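Local structure of putative acetyltransferase (Clostridium difficile, 3DSB) at residues A68-T73 / L85-V90; I7-A12 / K56-T61; A12-L17 / G44-L49. The protein probably transfers an acyl group, most likely acetyl, to a substrate not yet identified, as other members of the GNAT acetyltransferase family do. One frame throughout, in Å; residues are numbered along the deposited sequence.

Contact 1 (A68-T73 / L85-V90)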
loop_
_atom_site.group_PDB
_atom_site.type_symbol
_atom_site.label_atom_id
_atom_site.label_comp_id
_atom_site.label_asym_id
_atom_site.label_seq_id
_atom_site.Cartn_x
_atom_site.Cartn_y
_atom_site.Cartn_z
ATOM N N ALA A 68 17.023 -9.782 13.851
ATOM C CA ALA A 68 15.779 -9.916 13.067
ATOM C C ALA A 68 15.238 -8.574 12.716
ATOM O O ALA A 68 15.605 -7.567 13.321
ATOM C CB ALA A 68 14.735 -10.704 13.839
ATOM N N GLN A 69 14.378 -8.557 11.693
ATOM C CA GLN A 69 13.746 -7.281 11.257
ATOM C C GLN A 69 12.330 -7.508 10.817
ATOM O O GLN A 69 11.975 -8.604 10.354
ATOM C CB GLN A 69 14.516 -6.639 10.105
ATOM C CG GLN A 69 14.521 -7.456 8.811
ATOM C CD GLN A 69 13.530 -6.884 7.758
ATOM O OE1 GLN A 69 13.810 -5.863 7.110
ATOM N NE2 GLN A 69 12.408 -7.565 7.564
ATOM N N ILE A 70 11.546 -6.437 10.929
ATOM C CA ILE A 70 10.190 -6.439 10.336
ATOM C C ILE A 70 9.980 -5.058 9.722
ATOM O O ILE A 70 10.435 -4.043 10.287
ATOM C CB ILE A 70 9.100 -6.757 11.420
ATOM C CG1 ILE A 70 7.723 -6.937 10.791
ATOM C CG2 ILE A 70 9.117 -5.770 12.575
ATOM C CD1 ILE A 70 6.697 -7.710 11.696
HETATM N N MSE A 71 9.332 -5.010 8.555
HETATM C CA MSE A 71 9.138 -3.763 7.810
HETATM C C MSE A 71 7.682 -3.580 7.460
HETATM O O MSE A 71 7.011 -4.563 7.107
HETATM C CB MSE A 71 9.950 -3.743 6.514
HETATM C CG MSE A 71 10.037 -2.368 5.898
HETATM SE SE MSE A 71 8.580 -1.944 4.642
HETATM C CE MSE A 71 9.450 -2.520 2.992
ATOM N N TYR A 72 7.175 -2.365 7.624
ATOM C CA TYR A 72 5.822 -2.042 7.138
ATOM C C TYR A 72 5.784 -0.723 6.416
ATOM O O TYR A 72 6.609 0.170 6.671
ATOM C CB TYR A 72 4.775 -2.038 8.250
ATOM C CG TYR A 72 5.029 -1.084 9.381
ATOM C CD1 TYR A 72 4.704 0.273 9.284
ATOM C CD2 TYR A 72 5.597 -1.530 10.577
ATOM C CE1 TYR A 72 4.934 1.164 10.349
ATOM C CE2 TYR A 72 5.800 -0.682 11.635
ATOM C CZ TYR A 72 5.485 0.662 11.532
ATOM O OH TYR A 72 5.679 1.493 12.604
ATOM N N THR A 73 4.801 -0.615 5.523
ATOM C CA THR A 73 4.498 0.654 4.875
ATOM C C THR A 73 3.069 1.059 5.257
ATOM O O THR A 73 2.360 0.306 5.924
ATOM C CB THR A 73 4.576 0.525 3.347
ATOM O OG1 THR A 73 3.671 -0.470 2.914
ATOM C CG2 THR A 73 5.966 0.144 2.848
ATOM N N LEU A 85 -1.712 -0.336 8.119
ATOM C CA LEU A 85 -0.322 -0.699 8.154
ATOM C C LEU A 85 -0.143 -1.999 7.345
ATOM O O LEU A 85 -0.893 -2.966 7.591
ATOM C CB LEU A 85 0.086 -0.843 9.624
ATOM C CG LEU A 85 1.523 -1.127 10.023
ATOM C CD1 LEU A 85 1.845 -0.430 11.340
ATOM C CD2 LEU A 85 1.770 -2.610 10.136
ATOM N N TRP A 86 0.782 -1.996 6.375
ATOM C CA TRP A 86 1.001 -3.192 5.532
ATOM C C TRP A 86 2.358 -3.787 5.883
ATOM O O TRP A 86 3.392 -3.167 5.652
ATOM C CB TRP A 86 1.001 -2.815 4.044
ATOM C CG TRP A 86 -0.334 -2.567 3.489
ATOM C CD1 TRP A 86 -1.123 -1.462 3.660
ATOM C CD2 TRP A 86 -1.131 -3.523 2.750
ATOM N NE1 TRP A 86 -2.335 -1.629 2.986
ATOM C CE2 TRP A 86 -2.352 -2.876 2.404
ATOM C CE3 TRP A 86 -0.879 -4.801 2.234
ATOM C CZ2 TRP A 86 -3.357 -3.520 1.658
ATOM C CZ3 TRP A 86 -1.882 -5.440 1.519
ATOM C CH2 TRP A 86 -3.092 -4.794 1.215
ATOM N N ILE A 87 2.358 -4.996 6.441
ATOM C CA ILE A 87 3.635 -5.677 6.775
ATOM C C ILE A 87 4.188 -6.234 5.483
ATOM O O ILE A 87 3.508 -7.045 4.819
ATOM C CB ILE A 87 3.415 -6.810 7.816
ATOM C CG1 ILE A 87 2.897 -6.206 9.128
ATOM C CG2 ILE A 87 4.704 -7.620 8.022
ATOM C CD1 ILE A 87 2.448 -7.245 10.143
ATOM N N GLN A 88 5.412 -5.855 5.139
ATOM C CA GLN A 88 6.052 -6.233 3.873
ATOM C C GLN A 88 7.119 -7.297 4.009
ATOM O O GLN A 88 7.419 -8.000 3.056
ATOM C CB GLN A 88 6.674 -5.009 3.179
ATOM C CG GLN A 88 5.694 -3.879 2.918
ATOM C CD GLN A 88 4.543 -4.208 1.970
ATOM O OE1 GLN A 88 4.486 -5.303 1.382
ATOM N NE2 GLN A 88 3.603 -3.249 1.832
ATOM N N SER A 89 7.698 -7.447 5.202
ATOM C CA SER A 89 8.738 -8.442 5.393
ATOM C C SER A 89 8.981 -8.728 6.856
ATOM O O SER A 89 8.857 -7.854 7.705
ATOM C CB SER A 89 10.052 -7.935 4.800
ATOM O OG SER A 89 10.482 -6.755 5.483
ATOM N N VAL A 90 9.363 -9.967 7.122
ATOM C CA VAL A 90 9.865 -10.379 8.439
ATOM C C VAL A 90 11.002 -11.366 8.187
ATOM O O VAL A 90 10.872 -12.278 7.376
ATOM C CB VAL A 90 8.782 -11.094 9.294
ATOM C CG1 VAL A 90 9.298 -11.345 10.717
ATOM C CG2 VAL A 90 7.426 -10.356 9.319
#
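Leu-85 laps over the ring of Tyr-72 in the modelled conformer, one of two: its CD1 stands 3.5 Å from the centroid of the Tyr-72 ring, almost on the ring normal, in a CH-pi contact, and its CD2 packs beside Tyr-72 CB. Tyr-72 chi1 of 58° places the phenol for this. On the same face Ile-70 and Val-90 lie side by side, CD1 of Ile-70 being 3.6 Å from CG2 of Val-90, and helix 101-115 packs here through Phe-106 and Phe-102. Gln-88 and Ser-89 both face selenomethionine Met-71, a classic beta bulge, consistent with that of the fourth GNAT strand, which in relatives helps part strands four and five where acetyl-CoA binds. Met-71 bends so that its CE rests 3.7 Å from CB of Gln-88, packing against this bulge residue. Two side-chain amides bond across the antiparallel hairpin on either side of Met-71. Gln-69 NE2 gives a straight bond of 2.9 Å to Ser-89 OG, and Gln-88 NE2 reaches Thr-73 OG1 at 3.0 Å, each acceptor lying in its amide plane. Gln-69 OE1 is taken by Asn-24, so both ends of that amide are bound. Its rotation is thereby fixed, and buried Gln-69 and Ser-89 are paired.

Contact 2 (I7-A12 / K56-T61); sequences IEIREA and KYHVYT
Arg-10 reaches along the sheet over Val-59 and Thr-61 of the antiparallel strand 56-61. From CB the chain leaves with chi1 of 56° and runs extended to NE. Its CG touches CG2 of Val-59 at 3.8 Å. CG2 of Thr-61 comes in obliquely, 3.9 Å from Arg-10 NE, and a water sits 2.8 Å from the same NE, at the guanidinium edge and in its plane. That water also binds Glu-8 OE1 and Thr-61 OG1. Beyond, CG2 of Val-59 presses on one guanidinium face, 3.6 Å from Arg-10 CZ and 3.4 Å from its NH1. NH1 also bonds Glu-11 O at 3.0 Å and forms a salt bridge with Asp-16. Arg-10 NH2 lies 4.0 Å from CG2 of Thr-61 and close to the like-charged Arg-13. On the opposite face of the sheet Ile-9 CG1 packs 3.7 Å from CD1 of Tyr-60. A second water links Glu-11 OE2 to His-58 NE2. Backbone hydrogen bonds pair Glu-8 with Thr-61, Arg-10 with Val-59 and Ala-12 N with Tyr-57 O. Strand 7-11 is thus held at the sheet margin by its backbone and by a cation over a methyl, its charge probably balanced by Asp-16 and its rotation fixed by in-plane partners.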
loop_
_atom_site.group_PDB
_atom_site.type_symbol
_atom_site.label_atom_id
_atom_site.label_comp_id
_atom_site.label_asym_id
_atom_site.label_seq_id
_atom_site.Cartn_x
_atom_site.Cartn_y
_atom_site.Cartn_z
ATOM N N ILE A 7 17.706 -7.186 25.629
ATOM C CA ILE A 7 16.962 -7.531 24.429
ATOM C C ILE A 7 15.869 -6.502 24.213
ATOM O O ILE A 7 15.104 -6.154 25.118
ATOM C CB ILE A 7 16.335 -8.935 24.563
ATOM C CG1 ILE A 7 17.430 -10.030 24.639
ATOM C CG2 ILE A 7 15.372 -9.190 23.409
ATOM C CD1 ILE A 7 16.902 -11.458 24.946
ATOM N N GLU A 8 15.763 -6.030 22.979
ATOM C CA GLU A 8 14.712 -5.067 22.701
ATOM C C GLU A 8 14.352 -5.067 21.253
ATOM O O GLU A 8 15.105 -5.561 20.405
ATOM C CB GLU A 8 15.131 -3.647 23.078
ATOM C CG GLU A 8 16.178 -3.001 22.194
ATOM C CD GLU A 8 16.458 -1.536 22.565
ATOM O OE1 GLU A 8 17.390 -0.948 21.998
ATOM O OE2 GLU A 8 15.746 -0.994 23.434
ATOM N N ILE A 9 13.193 -4.491 21.007
ATOM C CA ILE A 9 12.797 -4.145 19.652
ATOM C C ILE A 9 12.875 -2.627 19.579
ATOM O O ILE A 9 12.380 -1.923 20.475
ATOM C CB ILE A 9 11.368 -4.670 19.335
ATOM C CG1 ILE A 9 11.331 -6.208 19.279
ATOM C CG2 ILE A 9 10.868 -4.083 17.981
ATOM C CD1 ILE A 9 9.921 -6.810 19.318
ATOM N N ARG A 10 13.489 -2.117 18.522
ATOM C CA ARG A 10 13.614 -0.690 18.352
ATOM C C ARG A 10 13.482 -0.352 16.877
ATOM O O ARG A 10 13.697 -1.188 15.990
ATOM C CB ARG A 10 14.982 -0.199 18.831
ATOM C CG ARG A 10 16.216 -0.873 18.161
ATOM C CD ARG A 10 17.515 -0.068 18.381
ATOM N NE ARG A 10 18.697 -0.725 17.833
ATOM C CZ ARG A 10 19.096 -0.660 16.566
ATOM N NH1 ARG A 10 18.377 0.013 15.648
ATOM N NH2 ARG A 10 20.189 -1.322 16.203
ATOM N N GLU A 11 13.201 0.908 16.620
ATOM C CA GLU A 11 13.251 1.392 15.256
ATOM C C GLU A 11 14.673 1.227 14.713
ATOM O O GLU A 11 15.682 1.376 15.435
ATOM C CB GLU A 11 12.803 2.864 15.220
ATOM C CG GLU A 11 11.308 3.027 15.531
ATOM C CD GLU A 11 10.757 4.458 15.367
ATOM O OE1 GLU A 11 11.531 5.352 14.966
ATOM O OE2 GLU A 11 9.539 4.643 15.639
ATOM N N ALA A 12 14.789 0.924 13.418
ATOM C CA ALA A 12 16.108 0.850 12.808
ATOM C C ALA A 12 16.778 2.223 12.748
ATOM O O ALA A 12 16.109 3.249 12.866
ATOM C CB ALA A 12 16.003 0.223 11.396
ATOM N N LYS A 56 8.559 1.931 7.981
ATOM C CA LYS A 56 9.500 1.764 9.091
ATOM C C LYS A 56 10.028 0.339 9.183
ATOM O O LYS A 56 9.257 -0.628 9.017
ATOM C CB LYS A 56 8.816 2.079 10.430
ATOM C CG LYS A 56 8.175 3.426 10.571
ATOM C CD LYS A 56 9.147 4.549 10.823
ATOM C CE LYS A 56 8.334 5.791 11.212
ATOM N NZ LYS A 56 7.119 5.987 10.282
ATOM N N TYR A 57 11.333 0.203 9.458
ATOM C CA TYR A 57 11.907 -1.037 9.955
ATOM C C TYR A 57 11.979 -0.985 11.455
ATOM O O TYR A 57 12.341 0.055 12.045
ATOM C CB TYR A 57 13.332 -1.237 9.460
ATOM C CG TYR A 57 13.501 -1.353 7.978
ATOM C CD1 TYR A 57 13.285 -2.553 7.334
ATOM C CD2 TYR A 57 14.045 -0.292 7.248
ATOM C CE1 TYR A 57 13.516 -2.665 5.937
ATOM C CE2 TYR A 57 14.259 -0.376 5.897
ATOM C CZ TYR A 57 14.008 -1.579 5.238
ATOM O OH TYR A 57 14.236 -1.616 3.881
ATOM N N HIS A 58 11.690 -2.131 12.073
ATOM C CA HIS A 58 12.043 -2.371 13.471
ATOM C C HIS A 58 12.965 -3.579 13.479
ATOM O O HIS A 58 12.791 -4.526 12.684
ATOM C CB HIS A 58 10.812 -2.653 14.347
ATOM C CG HIS A 58 9.939 -1.458 14.556
ATOM N ND1 HIS A 58 9.049 -1.016 13.597
ATOM C CD2 HIS A 58 9.855 -0.572 15.583
ATOM C CE1 HIS A 58 8.433 0.071 14.038
ATOM N NE2 HIS A 58 8.906 0.366 15.234
ATOM N N VAL A 59 13.918 -3.570 14.406
ATOM C CA VAL A 59 14.851 -4.665 14.539
ATOM C C VAL A 59 14.806 -5.190 15.974
ATOM O O VAL A 59 14.533 -4.445 16.942
ATOM C CB VAL A 59 16.300 -4.209 14.197
ATOM C CG1 VAL A 59 16.425 -3.953 12.704
ATOM C CG2 VAL A 59 16.731 -2.938 15.007
ATOM N N TYR A 60 15.037 -6.500 16.048
ATOM C CA TYR A 60 15.163 -7.218 17.329
ATOM C C TYR A 60 16.655 -7.349 17.627
ATOM O O TYR A 60 17.412 -7.805 16.790
ATOM C CB TYR A 60 14.499 -8.576 17.186
ATOM C CG TYR A 60 14.318 -9.371 18.457
ATOM C CD1 TYR A 60 13.063 -9.466 19.064
ATOM C CD2 TYR A 60 15.384 -10.079 19.007
ATOM C CE1 TYR A 60 12.879 -10.223 20.236
ATOM C CE2 TYR A 60 15.210 -10.841 20.133
ATOM C CZ TYR A 60 13.965 -10.923 20.732
ATOM O OH TYR A 60 13.827 -11.693 21.860
ATOM N N THR A 61 17.081 -6.848 18.796
ATOM C CA THR A 61 18.515 -6.869 19.119
ATOM C C THR A 61 18.782 -7.623 20.408
ATOM O O THR A 61 17.955 -7.625 21.340
ATOM C CB THR A 61 19.114 -5.424 19.231
ATOM O OG1 THR A 61 18.574 -4.755 20.375
ATOM C CG2 THR A 61 18.787 -4.604 17.965
HETATM O O HOH W 1 19.248 -2.095 20.256
HETATM O O HOH W 2 8.092 2.302 16.854
#

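Contact 3 (A12-L17 / G44-L49); sequences ARMDDL and GVKALL
Leu-49 pushes its two methyls against the turn that follows strand 7-11. Its CD2 comes within 3.6 Å of Ala-12 CB and its CD1 to 4.0 Å from Leu-17 CB. Selenomethionine Met-14 wraps the solvent side in the modelled conformer, one of two. Its first torsion is extended, but the chain folds at chi2 (57°) and chi3 (56°), curling CE to 3.7 Å from CB of Leu-49 while SE passes CG of Lys-46. Leu-17 comes in one turn earlier along the helix: an extended chi1 of 169° carries CD1 to CG1 of Val-45 at 3.6 Å. Lys-46 leads its amine away. No direct hydrogen bond crosses the interface; a water donates to Leu-49 O and, weakly, to Ala-12 O. Within the turn, Asp-16 OD2 accepts from Arg-13 N at 2.8 Å and also meets Arg-10, while Asp-16 N bonds to Arg-13 O; 3-10 segment 14-16 leads into helix 17-32. Tyr-57 of strand 56-62 packs against Val-45 and Leu-49 from the sheet, and Ile-20 of helix 17-32 touches Ala-12 and Val-45. Helix 38-50 is seated against the start of helix 17-32 and the face of the sheet, with Trp-76 of the second subunit bonding to Gly-44 O.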
loop_
_atom_site.group_PDB
_atom_site.type_symbol
_atom_site.label_atom_id
_atom_site.label_comp_id
_atom_site.label_asym_id
_atom_site.label_seq_id
_atom_site.Cartn_x
_atom_site.Cartn_y
_atom_site.Cartn_z
ATOM N N ALA A 12 14.789 0.924 13.418
ATOM C CA ALA A 12 16.108 0.850 12.808
ATOM C C ALA A 12 16.778 2.223 12.748
ATOM O O ALA A 12 16.109 3.249 12.866
ATOM C CB ALA A 12 16.003 0.223 11.396
ATOM N N ARG A 13 18.092 2.189 12.569
ATOM C CA ARG A 13 18.965 3.364 12.399
ATOM C C ARG A 13 19.794 3.195 11.127
ATOM O O ARG A 13 19.893 2.071 10.604
ATOM C CB ARG A 13 19.909 3.496 13.627
ATOM C CG ARG A 13 19.188 3.557 14.972
ATOM C CD ARG A 13 20.125 3.934 16.095
ATOM N NE ARG A 13 20.966 2.835 16.565
ATOM C CZ ARG A 13 20.886 2.256 17.777
ATOM N NH1 ARG A 13 19.967 2.616 18.669
ATOM N NH2 ARG A 13 21.733 1.292 18.091
HETATM N N MSE A 14 20.409 4.274 10.635
HETATM C CA MSE A 14 21.234 4.188 9.420
HETATM C C MSE A 14 22.360 3.157 9.536
HETATM O O MSE A 14 22.703 2.507 8.547
HETATM C CB MSE A 14 21.778 5.567 9.002
HETATM C CG MSE A 14 22.559 5.565 7.682
HETATM SE SE MSE A 14 21.530 4.881 6.142
HETATM C CE MSE A 14 20.054 6.101 6.278
ATOM N N ASP A 15 22.937 2.993 10.736
ATOM C CA ASP A 15 23.966 1.959 10.941
ATOM C C ASP A 15 23.514 0.522 10.710
ATOM O O ASP A 15 24.339 -0.367 10.559
ATOM C CB ASP A 15 24.551 2.059 12.355
ATOM C CG ASP A 15 25.709 3.028 12.424
ATOM O OD1 ASP A 15 26.431 3.001 13.445
ATOM O OD2 ASP A 15 25.913 3.792 11.444
ATOM N N ASP A 16 22.199 0.301 10.710
ATOM C CA ASP A 16 21.657 -1.028 10.472
ATOM C C ASP A 16 21.541 -1.365 8.974
ATOM O O ASP A 16 21.147 -2.492 8.622
ATOM C CB ASP A 16 20.256 -1.089 11.044
ATOM C CG ASP A 16 20.201 -0.892 12.550
ATOM O OD1 ASP A 16 21.113 -1.387 13.270
ATOM O OD2 ASP A 16 19.198 -0.294 12.990
ATOM N N LEU A 17 21.881 -0.418 8.108
ATOM C CA LEU A 17 21.713 -0.604 6.657
ATOM C C LEU A 17 22.269 -1.933 6.154
ATOM O O LEU A 17 21.590 -2.677 5.456
ATOM C CB LEU A 17 22.363 0.556 5.870
ATOM C CG LEU A 17 22.492 0.383 4.338
ATOM C CD1 LEU A 17 21.107 0.339 3.686
ATOM C CD2 LEU A 17 23.279 1.493 3.678
ATOM N N GLY A 44 17.347 0.880 -1.952
ATOM C CA GLY A 44 15.968 0.857 -1.476
ATOM C C GLY A 44 15.881 0.862 0.037
ATOM O O GLY A 44 14.974 1.467 0.600
ATOM N N VAL A 45 16.743 0.092 0.703
ATOM C CA VAL A 45 16.724 0.076 2.176
ATOM C C VAL A 45 17.162 1.446 2.720
ATOM O O VAL A 45 16.541 1.994 3.627
ATOM C CB VAL A 45 17.670 -1.013 2.706
ATOM C CG1 VAL A 45 17.808 -0.932 4.248
ATOM C CG2 VAL A 45 17.127 -2.367 2.297
ATOM N N LYS A 46 18.235 1.998 2.148
ATOM C CA LYS A 46 18.702 3.331 2.588
ATOM C C LYS A 46 17.578 4.364 2.449
ATOM O O LYS A 46 17.350 5.206 3.346
ATOM C CB LYS A 46 19.934 3.758 1.779
ATOM C CG LYS A 46 20.481 5.113 2.193
ATOM C CD LYS A 46 21.559 5.552 1.193
ATOM C CE LYS A 46 22.272 6.797 1.707
ATOM N NZ LYS A 46 23.452 7.118 0.847
ATOM N N ALA A 47 16.890 4.335 1.300
ATOM C CA ALA A 47 15.867 5.345 1.060
ATOM C C ALA A 47 14.794 5.244 2.145
ATOM O O ALA A 47 14.294 6.255 2.654
ATOM C CB ALA A 47 15.245 5.196 -0.341
ATOM N N LEU A 48 14.424 4.015 2.501
ATOM C CA LEU A 48 13.419 3.822 3.525
ATOM C C LEU A 48 13.947 4.289 4.891
ATOM O O LEU A 48 13.239 4.973 5.634
ATOM C CB LEU A 48 12.995 2.346 3.518
ATOM C CG LEU A 48 11.641 1.930 4.080
ATOM C CD1 LEU A 48 11.353 0.488 3.624
ATOM C CD2 LEU A 48 11.641 2.028 5.584
ATOM N N LEU A 49 15.195 3.932 5.220
ATOM C CA LEU A 49 15.776 4.373 6.515
ATOM C C LEU A 49 15.779 5.889 6.658
ATOM O O LEU A 49 15.641 6.398 7.789
ATOM C CB LEU A 49 17.179 3.796 6.704
ATOM C CG LEU A 49 17.236 2.287 6.977
ATOM C CD1 LEU A 49 18.668 1.803 6.808
ATOM C CD2 LEU A 49 16.747 1.937 8.371
HETATM O O HOH W 3 16.374 5.490 10.339
#

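The three contacts run from the centre of the fold to its surface. Contact 1 is core, contact 2 a partly buried pairing at the sheet margin, and contact 3 a surface contact between a turn and a helix. Contacts 1 and 2 belong to one sheet, since strands 56-62 and 65-77 are neighbours in it and Ile-70 N probably bonds to His-58 O. Contact 3 is nested in the loop that contact 2 closes, shares Ala-12 with it, and is joined to it by the Arg-10 to Asp-16 salt bridge. Chemistry follows place: side-chain amide hydrogen bonds at a bulge in the core, a guanidinium and bridging waters at the margin, apolar packing with one water bridge outside.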